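Long-range contacts in borrelidin polyketide synthase, type I (Streptomyces parvulus, PDB 6OBT), which probably dehydrates beta-hydroxyacyl intermediates to enoyl products through its dehydratase domain during assembly of the polyketide borrelidin: residues T171-L176 / W203-D208; E207-E212 / V273-Q278. All blocks are in the same frame, centred on the assembly; numbering follows the deposited sequence.

Contact 1 of 2, residues T171-L176 / W203-D208; sequences TGAMPL and WRAGED
With CG beside the backbone N and anti to its own carbonyl carbon (chi1 -54°), the indole of W203 swings over to P175, while a like first torsion in L176 (chi1 -89°) sends its methyls to the backbone of W203 and R204. The indole meets the proline at its five-membered end: P175 CG lies 3.8 Å from W203 CD1, the two side chains crossing at a slant, and the same CD1 comes within 3.5 Å of P175 N. Nearby, A173 turns its methyl toward the other strand and rests it 3.7 Å from W203 CB. Next to P175, L176 CD1 presses tightly on the backbone, 3.2 Å from R204 N, and lies 3.8 Å from R204 CB. This is a short edge strand, 174-176, paired antiparallel beside 199-205 at the rim of the double hot-dog fold expected of a polyketide synthase dehydratase. M174 and R204 form a hydrogen-bonded pair, M174 N giving to R204 O and R204 N to M174 O, both 3.1 Å; P175 and W203 follow as a non-hydrogen-bonded pair, a position whose backbone N is not used toward 199-205, so a proline, which has no N-H, fits without costing a bond between the strands. A type II' turn, A205 to D208, then reverses the chain into strand 208-214, and R204 NE makes a weak hydrogen bond to G206 O.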
ATOM      1  N   THR A 171      33.859  24.314 -27.620  1.00 89.92           N
ATOM      2  CA  THR A 171      34.474  24.924 -28.803  1.00 92.96           C
ATOM      3  C   THR A 171      35.723  24.166 -29.209  1.00 82.29           C
ATOM      4  O   THR A 171      36.382  23.486 -28.407  1.00 82.00           O
ATOM      5  CB  THR A 171      34.751  26.418 -28.609  1.00101.65           C
ATOM      6  OG1 THR A 171      35.490  26.923 -29.748  1.00111.89           O
ATOM      7  CG2 THR A 171      35.564  26.603 -27.436  1.00103.66           C
ATOM      8  N   GLY A 172      36.003  24.288 -30.477  1.00 85.20           N
ATOM      9  CA  GLY A 172      36.612  23.210 -31.210  1.00 87.56           C
ATOM     10  C   GLY A 172      35.708  22.016 -31.408  1.00 89.09           C
ATOM     11  O   GLY A 172      36.208  20.927 -31.695  1.00 84.90           O
ATOM     12  N   ALA A 173      34.396  22.174 -31.208  1.00 92.49           N
ATOM     13  CA  ALA A 173      33.439  21.087 -31.353  1.00 77.39           C
ATOM     14  C   ALA A 173      32.919  21.058 -32.784  1.00 79.75           C
ATOM     15  O   ALA A 173      32.446  22.078 -33.302  1.00 82.15           O
ATOM     16  CB  ALA A 173      32.277  21.229 -30.370  1.00 77.07           C
ATOM     17  N   MET A 174      33.017  19.891 -33.421  1.00 85.85           N
ATOM     18  CA  MET A 174      32.598  19.733 -34.808  1.00 87.21           C
ATOM     19  C   MET A 174      31.150  19.276 -34.883  1.00 78.73           C
ATOM     20  O   MET A 174      30.792  18.275 -34.245  1.00 75.27           O
ATOM     21  CB  MET A 174      33.492  18.746 -35.545  1.00 97.03           C
ATOM     22  CG  MET A 174      32.898  18.165 -36.842  1.00113.39           C
ATOM     23  SD  MET A 174      34.056  17.818 -38.236  1.00135.06           S
ATOM     24  CE  MET A 174      34.027  19.353 -39.231  1.00142.36           C
ATOM     25  N   PRO A 175      30.308  19.954 -35.658  1.00 79.98           N
ATOM     26  CA  PRO A 175      28.928  19.493 -35.829  1.00 84.38           C
ATOM     27  C   PRO A 175      28.876  18.111 -36.461  1.00 92.42           C
ATOM     28  O   PRO A 175      29.534  17.841 -37.469  1.00 79.95           O
ATOM     29  CB  PRO A 175      28.314  20.561 -36.745  1.00 88.30           C
ATOM     30  CG  PRO A 175      29.123  21.782 -36.483  1.00 79.89           C
ATOM     31  CD  PRO A 175      30.531  21.269 -36.277  1.00 86.79           C
ATOM     32  N   LEU A 176      28.094  17.233 -35.832  1.00 91.44           N
ATOM     33  CA  LEU A 176      27.839  15.883 -36.312  1.00 79.31           C
ATOM     34  C   LEU A 176      26.549  15.873 -37.118  1.00 75.19           C
ATOM     35  O   LEU A 176      25.596  16.588 -36.797  1.00 79.06           O
ATOM     36  CB  LEU A 176      27.719  14.916 -35.135  1.00 76.67           C
ATOM     37  CG  LEU A 176      28.935  14.197 -34.548  1.00 81.24           C
ATOM     38  CD1 LEU A 176      30.171  15.082 -34.521  1.00 87.66           C
ATOM     39  CD2 LEU A 176      28.588  13.705 -33.141  1.00 78.05           C
ATOM     40  N   TRP A 203      27.571  17.393 -31.443  1.00 63.98           N
ATOM     41  CA  TRP A 203      28.946  17.710 -31.812  1.00 70.32           C
ATOM     42  C   TRP A 203      29.877  16.722 -31.130  1.00 70.57           C
ATOM     43  O   TRP A 203      29.584  16.220 -30.047  1.00 63.60           O
ATOM     44  CB  TRP A 203      29.408  19.117 -31.377  1.00 67.32           C
ATOM     45  CG  TRP A 203      28.572  20.280 -31.792  1.00 67.55           C
ATOM     46  CD1 TRP A 203      28.881  21.216 -32.749  1.00 72.18           C
ATOM     47  CD2 TRP A 203      27.310  20.668 -31.243  1.00 64.60           C
ATOM     48  NE1 TRP A 203      27.879  22.153 -32.830  1.00 70.04           N
ATOM     49  CE2 TRP A 203      26.903  21.838 -31.916  1.00 66.34           C
ATOM     50  CE3 TRP A 203      26.481  20.135 -30.248  1.00 64.06           C
ATOM     51  CZ2 TRP A 203      25.702  22.482 -31.632  1.00 69.24           C
ATOM     52  CZ3 TRP A 203      25.287  20.781 -29.963  1.00 63.26           C
ATOM     53  CH2 TRP A 203      24.912  21.945 -30.649  1.00 66.13           C
ATOM     54  N   ARG A 204      31.028  16.494 -31.744  1.00 69.78           N
ATOM     55  CA  ARG A 204      32.152  15.879 -31.056  1.00 71.75           C
ATOM     56  C   ARG A 204      32.986  16.984 -30.421  1.00 72.03           C
ATOM     57  O   ARG A 204      33.401  17.923 -31.106  1.00 75.28           O
ATOM     58  CB  ARG A 204      33.000  15.052 -32.025  1.00 78.40           C
ATOM     59  CG  ARG A 204      34.278  14.476 -31.427  1.00 85.95           C
ATOM     60  CD  ARG A 204      34.802  13.347 -32.308  1.00100.38           C
ATOM     61  NE  ARG A 204      36.154  12.909 -31.959  1.00109.28           N
ATOM     62  CZ  ARG A 204      36.690  11.758 -32.362  1.00113.31           C
ATOM     63  NH1 ARG A 204      35.989  10.931 -33.129  1.00112.71           N
ATOM     64  NH2 ARG A 204      37.928  11.433 -32.004  1.00116.16           N
ATOM     65  N   ALA A 205      33.228  16.869 -29.122  1.00 70.39           N
ATOM     66  CA  ALA A 205      34.002  17.846 -28.361  1.00 74.70           C
ATOM     67  C   ALA A 205      35.191  17.112 -27.755  1.00 73.39           C
ATOM     68  O   ALA A 205      35.062  16.490 -26.695  1.00 71.31           O
ATOM     69  CB  ALA A 205      33.142  18.504 -27.282  1.00 72.48           C
ATOM     70  N   GLY A 206      36.338  17.184 -28.414  1.00 77.54           N
ATOM     71  CA  GLY A 206      37.473  16.394 -27.969  1.00 80.21           C
ATOM     72  C   GLY A 206      37.100  14.925 -27.994  1.00 79.92           C
ATOM     73  O   GLY A 206      36.660  14.393 -29.021  1.00 80.46           O
ATOM     74  N   GLU A 207      37.242  14.254 -26.851  1.00 78.48           N
ATOM     75  CA  GLU A 207      36.847  12.855 -26.733  1.00 75.69           C
ATOM     76  C   GLU A 207      35.432  12.689 -26.207  1.00 76.94           C
ATOM     77  O   GLU A 207      34.975  11.551 -26.054  1.00 69.50           O
ATOM     78  CB  GLU A 207      37.828  12.095 -25.830  1.00 91.72           C
ATOM     79  CG  GLU A 207      39.055  11.521 -26.558  1.00103.26           C
ATOM     80  CD  GLU A 207      38.806  10.137 -27.150  1.00112.51           C
ATOM     81  OE1 GLU A 207      38.225  10.050 -28.254  1.00115.49           O
ATOM     82  OE2 GLU A 207      39.197   9.135 -26.512  1.00116.03           O
ATOM     83  N   ASP A 208      34.732  13.785 -25.936  1.00 72.24           N
ATOM     84  CA  ASP A 208      33.373  13.738 -25.420  1.00 64.56           C
ATOM     85  C   ASP A 208      32.346  13.984 -26.517  1.00 63.50           C
ATOM     86  O   ASP A 208      32.632  14.551 -27.574  1.00 65.79           O
ATOM     87  CB  ASP A 208      33.169  14.767 -24.307  1.00 62.94           C
ATOM     88  CG  ASP A 208      34.034  14.504 -23.107  1.00 73.92           C
ATOM     89  OD1 ASP A 208      34.588  13.391 -23.000  1.00 74.39           O
ATOM     90  OD2 ASP A 208      34.156  15.415 -22.261  1.00 77.93           O
TER

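Contact 2 of 2, residues E207-E212 / V273-Q278; sequences EDLVAE and VRIDPQ
D208 and R274 cross at a slant, with the carboxylate and guanidinium planes 80° apart, so the acid meets the arginine through one oxygen alone. D208 OD2 lies in the guanidinium plane, at its edge, 2.6 Å from R274 NH1; the salt bridge is short, but its hydrogen bond is bent (128°) and weak. A bend at chi3 (-81°) turns the guanidinium so that V210 CG1, from the facing strand, lies over one of its faces, 3.9 Å from R274 NE. The other oxygen, D208 OD1, stands 3.8 Å from D276 OD2, a pairing of like charges that the arginine probably eases. D276 OD2 in turn accepts from Q278 N at 2.6 Å, closing an Asx turn where the strand ends. On the opposite face L209 and I275 run alongside each other in the same direction, CD2 of L209 meeting CD1 of I275 at 3.7 Å. L209 with I275 and A211 with V273 exchange paired backbone bonds, the straightest from I275 N to L209 O (2.8 Å), and V210 with R274 is the non-hydrogen-bonded pair between them. Such alternation is the regular pattern of antiparallel sheet, here joining strands 208-214 and 270-276 within the dehydratase fold.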
ATOM      1  N   GLU A 207      37.242  14.254 -26.851  1.00 78.48           N
ATOM      2  CA  GLU A 207      36.847  12.855 -26.733  1.00 75.69           C
ATOM      3  C   GLU A 207      35.432  12.689 -26.207  1.00 76.94           C
ATOM      4  O   GLU A 207      34.975  11.551 -26.054  1.00 69.50           O
ATOM      5  CB  GLU A 207      37.828  12.095 -25.830  1.00 91.72           C
ATOM      6  CG  GLU A 207      39.055  11.521 -26.558  1.00103.26           C
ATOM      7  CD  GLU A 207      38.806  10.137 -27.150  1.00112.51           C
ATOM      8  OE1 GLU A 207      38.225  10.050 -28.254  1.00115.49           O
ATOM      9  OE2 GLU A 207      39.197   9.135 -26.512  1.00116.03           O
ATOM     10  N   ASP A 208      34.732  13.785 -25.936  1.00 72.24           N
ATOM     11  CA  ASP A 208      33.373  13.738 -25.420  1.00 64.56           C
ATOM     12  C   ASP A 208      32.346  13.984 -26.517  1.00 63.50           C
ATOM     13  O   ASP A 208      32.632  14.551 -27.574  1.00 65.79           O
ATOM     14  CB  ASP A 208      33.169  14.767 -24.307  1.00 62.94           C
ATOM     15  CG  ASP A 208      34.034  14.504 -23.107  1.00 73.92           C
ATOM     16  OD1 ASP A 208      34.588  13.391 -23.000  1.00 74.39           O
ATOM     17  OD2 ASP A 208      34.156  15.415 -22.261  1.00 77.93           O
ATOM     18  N   LEU A 209      31.123  13.551 -26.226  1.00 60.19           N
ATOM     19  CA  LEU A 209      29.946  13.819 -27.033  1.00 64.54           C
ATOM     20  C   LEU A 209      29.110  14.912 -26.372  1.00 65.93           C
ATOM     21  O   LEU A 209      28.848  14.840 -25.166  1.00 60.39           O
ATOM     22  CB  LEU A 209      29.131  12.533 -27.149  1.00 66.76           C
ATOM     23  CG  LEU A 209      27.961  12.425 -28.101  1.00 74.88           C
ATOM     24  CD1 LEU A 209      28.503  12.076 -29.468  1.00 79.43           C
ATOM     25  CD2 LEU A 209      27.053  11.334 -27.571  1.00 74.70           C
ATOM     26  N   VAL A 210      28.690  15.918 -27.146  1.00 57.13           N
ATOM     27  CA  VAL A 210      27.728  16.896 -26.646  1.00 63.49           C
ATOM     28  C   VAL A 210      26.546  16.979 -27.602  1.00 63.79           C
ATOM     29  O   VAL A 210      26.688  16.801 -28.816  1.00 60.91           O
ATOM     30  CB  VAL A 210      28.336  18.300 -26.396  1.00 60.23           C
ATOM     31  CG1 VAL A 210      29.430  18.217 -25.347  1.00 57.33           C
ATOM     32  CG2 VAL A 210      28.875  18.925 -27.709  1.00 60.00           C
ATOM     33  N   ALA A 211      25.367  17.246 -27.036  1.00 57.21           N
ATOM     34  CA  ALA A 211      24.129  17.181 -27.795  1.00 56.00           C
ATOM     35  C   ALA A 211      23.085  18.121 -27.206  1.00 52.15           C
ATOM     36  O   ALA A 211      23.047  18.354 -25.991  1.00 51.69           O
ATOM     37  CB  ALA A 211      23.574  15.751 -27.824  1.00 51.97           C
ATOM     38  N   GLU A 212      22.241  18.652 -28.092  1.00 51.37           N
ATOM     39  CA  GLU A 212      20.995  19.316 -27.725  1.00 49.37           C
ATOM     40  C   GLU A 212      19.853  18.327 -27.917  1.00 50.08           C
ATOM     41  O   GLU A 212      19.716  17.739 -28.995  1.00 49.91           O
ATOM     42  CB  GLU A 212      20.755  20.569 -28.576  1.00 51.69           C
ATOM     43  CG  GLU A 212      21.581  21.760 -28.144  1.00 56.81           C
ATOM     44  CD  GLU A 212      21.514  22.917 -29.126  1.00 62.14           C
ATOM     45  OE1 GLU A 212      22.344  23.840 -28.999  1.00 58.28           O
ATOM     46  OE2 GLU A 212      20.631  22.908 -30.014  1.00 59.10           O
ATOM     47  N   VAL A 273      23.681  18.306 -23.138  1.00 45.74           N
ATOM     48  CA  VAL A 273      24.163  17.049 -22.581  1.00 45.84           C
ATOM     49  C   VAL A 273      25.630  16.868 -22.942  1.00 48.47           C
ATOM     50  O   VAL A 273      26.041  17.166 -24.068  1.00 54.90           O
ATOM     51  CB  VAL A 273      23.311  15.867 -23.090  1.00 45.99           C
ATOM     52  CG1 VAL A 273      23.754  14.560 -22.461  1.00 49.57           C
ATOM     53  CG2 VAL A 273      21.839  16.118 -22.791  1.00 43.47           C
ATOM     54  N   ARG A 274      26.420  16.385 -21.985  1.00 49.37           N
ATOM     55  CA  ARG A 274      27.826  16.071 -22.213  1.00 48.59           C
ATOM     56  C   ARG A 274      28.091  14.666 -21.717  1.00 56.03           C
ATOM     57  O   ARG A 274      27.864  14.376 -20.538  1.00 48.11           O
ATOM     58  CB  ARG A 274      28.771  17.053 -21.500  1.00 46.95           C
ATOM     59  CG  ARG A 274      30.243  16.594 -21.645  1.00 52.11           C
ATOM     60  CD  ARG A 274      31.232  17.603 -21.084  1.00 56.20           C
ATOM     61  NE  ARG A 274      31.492  18.681 -22.029  1.00 63.20           N
ATOM     62  CZ  ARG A 274      32.591  18.787 -22.771  1.00 77.96           C
ATOM     63  NH1 ARG A 274      33.542  17.865 -22.700  1.00 88.25           N
ATOM     64  NH2 ARG A 274      32.743  19.820 -23.592  1.00 74.68           N
ATOM     65  N   ILE A 275      28.570  13.800 -22.612  1.00 57.12           N
ATOM     66  CA  ILE A 275      28.806  12.389 -22.320  1.00 55.46           C
ATOM     67  C   ILE A 275      30.301  12.122 -22.428  1.00 56.51           C
ATOM     68  O   ILE A 275      30.933  12.493 -23.425  1.00 57.53           O
ATOM     69  CB  ILE A 275      28.016  11.471 -23.277  1.00 55.00           C
ATOM     70  CG1 ILE A 275      26.530  11.849 -23.276  1.00 50.68           C
ATOM     71  CG2 ILE A 275      28.209   9.992 -22.907  1.00 55.88           C
ATOM     72  CD1 ILE A 275      25.663  10.939 -24.135  1.00 54.21           C
ATOM     73  N   ASP A 276      30.859  11.461 -21.417  1.00 59.33           N
ATOM     74  CA  ASP A 276      32.282  11.112 -21.378  1.00 67.74           C
ATOM     75  C   ASP A 276      32.430   9.599 -21.321  1.00 74.31           C
ATOM     76  O   ASP A 276      32.207   9.000 -20.252  1.00 74.42           O
ATOM     77  CB  ASP A 276      32.964  11.765 -20.172  1.00 66.65           C
ATOM     78  CG  ASP A 276      34.382  11.230 -19.903  1.00 73.53           C
ATOM     79  OD1 ASP A 276      34.968  11.626 -18.871  1.00 78.57           O
ATOM     80  OD2 ASP A 276      34.929  10.441 -20.702  1.00 77.93           O
ATOM     81  N   PRO A 277      32.831   8.937 -22.407  1.00 84.15           N
ATOM     82  CA  PRO A 277      32.989   7.476 -22.377  1.00 86.77           C
ATOM     83  C   PRO A 277      34.217   6.970 -21.631  1.00 87.31           C
ATOM     84  O   PRO A 277      34.404   5.751 -21.553  1.00 87.73           O
ATOM     85  CB  PRO A 277      33.071   7.111 -23.871  1.00 92.50           C
ATOM     86  CG  PRO A 277      32.455   8.270 -24.590  1.00 89.22           C
ATOM     87  CD  PRO A 277      32.854   9.466 -23.780  1.00 87.42           C
ATOM     88  N   GLN A 278      35.067   7.836 -21.081  1.00 92.40           N
ATOM     89  CA  GLN A 278      36.214   7.329 -20.332  1.00100.96           C
ATOM     90  C   GLN A 278      35.832   6.893 -18.925  1.00 95.17           C
ATOM     91  O   GLN A 278      36.612   6.195 -18.269  1.00 99.89           O
ATOM     92  CB  GLN A 278      37.334   8.372 -20.285  1.00106.48           C
ATOM     93  CG  GLN A 278      38.231   8.363 -21.523  1.00115.00           C
ATOM     94  CD  GLN A 278      39.079   7.102 -21.638  1.00120.87           C
ATOM     95  OE1 GLN A 278      39.579   6.583 -20.640  1.00125.66           O
ATOM     96  NE2 GLN A 278      39.245   6.606 -22.861  1.00120.66           N
TER

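How the contacts relate
The two contacts are successive steps across the same sheet, their centres about 9 Å apart. They share E207 and D208, which touch the partner segment in contact 2 and serve contact 1 as the end of the turn. The hairpin of strands 199-205 and 208-214 lies in the middle, with 270-276 beyond one strand and 174-176 beyond the other. A probable hydrogen bond from W203 N to V210 O, 2.8 Å, ties the contacts together. Side chains also bridge them: L176 CD2 packs 4.0 Å from L209 CD1, and A205 CB lies 3.9 Å from R274 NH2. Burial grows inward, from the surface contact at 174-176, its centre about 26 Å from the chain centre, to the partly buried contact 2, about 18 Å from it.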